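PDB 4YV9: transcriptional regulator from Streptococcus dysgalactiae, which probably binds DNA as a transcription factor of the Rgg family and responds to short SHP pheromone peptides in quorum sensing. Local coordinates for residues Y206-I211 with Y229-Y234. Numbering follows the deposited sequence.
Sequences YLIEKI and YVHGYY
Ile208 reaches across from helix 201-215 and meets two aromatic side chains, His231 and Tyr234, that stand about one helical turn apart on helix 221-236. Its longer branch serves both rings, while CG2 touches His231 alone. CD1, at the end of the longer branch, lies over one face of the Tyr234 phenol ring in a CH-pi contact, 3.6 Å from CD1 to the ring centroid. The approach is steep, 16° off the ring normal. The shorter branch, CG2, sits over a face of the His231 imidazole, displaced toward the rim, in a looser CH-pi contact with 4.2 Å between CG2 and the His231 centroid. CD1 also touches His231 CD2 at 3.7 Å, and so borders both rings. With chi1 of -76°, CG1 runs beside the backbone N, and an extended chi2 of 157° carries CD1 out to the tyrosine. The imidazole turns its edge to Tyr234, whose CD2 lies in its plane, while on its own helix it meets Phe227 with the planes nearly parallel. The nearest CA atoms are those of Ile208 and His231, 7.4 Å apart, and van der Waals and CH-pi contacts alone join the two segments. Val230 and Tyr233, with Tyr234 itself, also touch helix 179-197. One aliphatic side chain against two aromatic rings thus joins consecutive helices, consistent with the paired helices of the TPR-like Rgg C-terminal domain.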
loop_
_atom_site.group_PDB
_atom_site.type_symbol
_atom_site.label_atom_id
_atom_site.label_comp_id
_atom_site.label_asym_id
_atom_site.label_seq_id
_atom_site.Cartn_x
_atom_site.Cartn_y
_atom_site.Cartn_z
ATOM N N TYR B 206 24.574 -7.371 6.775
ATOM C CA TYR B 206 23.292 -7.629 7.437
ATOM C C TYR B 206 22.117 -6.955 6.716
ATOM O O TYR B 206 21.107 -7.593 6.446
ATOM C CB TYR B 206 23.339 -7.169 8.904
ATOM C CG TYR B 206 21.991 -7.207 9.623
ATOM C CD1 TYR B 206 21.102 -6.138 9.537
ATOM C CD2 TYR B 206 21.616 -8.306 10.389
ATOM C CE1 TYR B 206 19.873 -6.167 10.182
ATOM C CE2 TYR B 206 20.389 -8.346 11.046
ATOM C CZ TYR B 206 19.522 -7.269 10.936
ATOM O OH TYR B 206 18.299 -7.285 11.571
ATOM N N LEU B 207 22.252 -5.661 6.410
ATOM C CA LEU B 207 21.152 -4.886 5.850
ATOM C C LEU B 207 20.775 -5.326 4.442
ATOM O O LEU B 207 19.603 -5.333 4.073
ATOM C CB LEU B 207 21.503 -3.392 5.839
ATOM C CG LEU B 207 21.427 -2.734 7.210
ATOM C CD1 LEU B 207 22.102 -1.364 7.210
ATOM C CD2 LEU B 207 19.976 -2.633 7.649
ATOM N N ILE B 208 21.786 -5.679 3.664
ATOM C CA ILE B 208 21.603 -6.181 2.313
ATOM C C ILE B 208 20.775 -7.466 2.321
ATOM O O ILE B 208 19.828 -7.618 1.548
ATOM C CB ILE B 208 22.979 -6.429 1.651
ATOM C CG1 ILE B 208 23.599 -5.093 1.238
ATOM C CG2 ILE B 208 22.860 -7.371 0.466
ATOM C CD1 ILE B 208 25.126 -5.156 1.099
ATOM N N GLU B 209 21.126 -8.380 3.215
ATOM C CA GLU B 209 20.363 -9.619 3.376
ATOM C C GLU B 209 18.901 -9.337 3.782
ATOM O O GLU B 209 17.980 -9.910 3.204
ATOM C CB GLU B 209 21.051 -10.526 4.398
ATOM C CG GLU B 209 20.338 -11.832 4.660
ATOM C CD GLU B 209 19.327 -11.733 5.790
ATOM O OE1 GLU B 209 19.378 -10.743 6.552
ATOM O OE2 GLU B 209 18.485 -12.640 5.904
ATOM N N LYS B 210 18.694 -8.451 4.757
ATOM C CA LYS B 210 17.341 -8.059 5.170
ATOM C C LYS B 210 16.558 -7.404 4.033
ATOM O O LYS B 210 15.396 -7.724 3.813
ATOM C CB LYS B 210 17.378 -7.094 6.359
ATOM C CG LYS B 210 18.087 -7.620 7.591
ATOM C CD LYS B 210 17.436 -8.890 8.133
ATOM C CE LYS B 210 16.028 -8.661 8.627
ATOM N NZ LYS B 210 15.466 -9.958 9.178
ATOM N N ILE B 211 17.191 -6.481 3.316
ATOM C CA ILE B 211 16.508 -5.782 2.230
ATOM C C ILE B 211 16.117 -6.768 1.130
ATOM O O ILE B 211 15.021 -6.699 0.594
ATOM C CB ILE B 211 17.371 -4.644 1.656
ATOM C CG1 ILE B 211 17.449 -3.484 2.664
ATOM C CG2 ILE B 211 16.780 -4.124 0.348
ATOM C CD1 ILE B 211 18.671 -2.543 2.446
ATOM N N TYR B 229 21.362 0.542 -6.960
ATOM C CA TYR B 229 22.413 1.553 -6.950
ATOM C C TYR B 229 23.283 1.406 -5.709
ATOM O O TYR B 229 24.493 1.367 -5.799
ATOM C CB TYR B 229 21.822 2.962 -7.007
ATOM C CG TYR B 229 22.894 4.026 -7.116
ATOM C CD1 TYR B 229 23.538 4.513 -5.979
ATOM C CD2 TYR B 229 23.264 4.541 -8.349
ATOM C CE1 TYR B 229 24.511 5.480 -6.067
ATOM C CE2 TYR B 229 24.236 5.512 -8.443
ATOM C CZ TYR B 229 24.859 5.973 -7.297
ATOM O OH TYR B 229 25.832 6.931 -7.386
ATOM N N VAL B 230 22.631 1.296 -4.558
ATOM C CA VAL B 230 23.292 1.355 -3.264
ATOM C C VAL B 230 24.144 0.117 -3.028
ATOM O O VAL B 230 25.273 0.197 -2.532
ATOM C CB VAL B 230 22.237 1.498 -2.139
ATOM C CG1 VAL B 230 22.866 1.276 -0.770
ATOM C CG2 VAL B 230 21.550 2.871 -2.230
ATOM N N HIS B 231 23.592 -1.033 -3.396
ATOM C CA HIS B 231 24.317 -2.289 -3.303
ATOM C C HIS B 231 25.515 -2.277 -4.260
ATOM O O HIS B 231 26.596 -2.754 -3.921
ATOM C CB HIS B 231 23.376 -3.459 -3.605
ATOM C CG HIS B 231 23.975 -4.803 -3.344
ATOM N ND1 HIS B 231 23.500 -5.956 -3.931
ATOM C CD2 HIS B 231 25.009 -5.182 -2.556
ATOM C CE1 HIS B 231 24.222 -6.985 -3.523
ATOM N NE2 HIS B 231 25.142 -6.543 -2.685
ATOM N N GLY B 232 25.325 -1.713 -5.450
ATOM C CA GLY B 232 26.422 -1.560 -6.391
ATOM C C GLY B 232 27.509 -0.713 -5.763
ATOM O O GLY B 232 28.704 -0.985 -5.918
ATOM N N TYR B 233 27.079 0.311 -5.031
ATOM C CA TYR B 233 27.988 1.214 -4.325
ATOM C C TYR B 233 28.767 0.456 -3.248
ATOM O O TYR B 233 29.978 0.647 -3.083
ATOM C CB TYR B 233 27.190 2.378 -3.730
ATOM C CG TYR B 233 27.960 3.353 -2.863
ATOM C CD1 TYR B 233 29.185 3.872 -3.266
ATOM C CD2 TYR B 233 27.431 3.784 -1.649
ATOM C CE1 TYR B 233 29.873 4.778 -2.471
ATOM C CE2 TYR B 233 28.105 4.689 -0.854
ATOM C CZ TYR B 233 29.325 5.178 -1.264
ATOM O OH TYR B 233 29.990 6.071 -0.460
ATOM N N TYR B 234 28.070 -0.419 -2.533
ATOM C CA TYR B 234 28.706 -1.314 -1.572
ATOM C C TYR B 234 29.711 -2.231 -2.258
ATOM O O TYR B 234 30.804 -2.451 -1.745
ATOM C CB TYR B 234 27.646 -2.139 -0.841
ATOM C CG TYR B 234 28.169 -3.355 -0.113
ATOM C CD1 TYR B 234 28.716 -3.243 1.155
ATOM C CD2 TYR B 234 28.094 -4.616 -0.688
ATOM C CE1 TYR B 234 29.174 -4.343 1.828
ATOM C CE2 TYR B 234 28.552 -5.734 -0.019
ATOM C CZ TYR B 234 29.091 -5.591 1.240
ATOM O OH TYR B 234 29.556 -6.692 1.918
#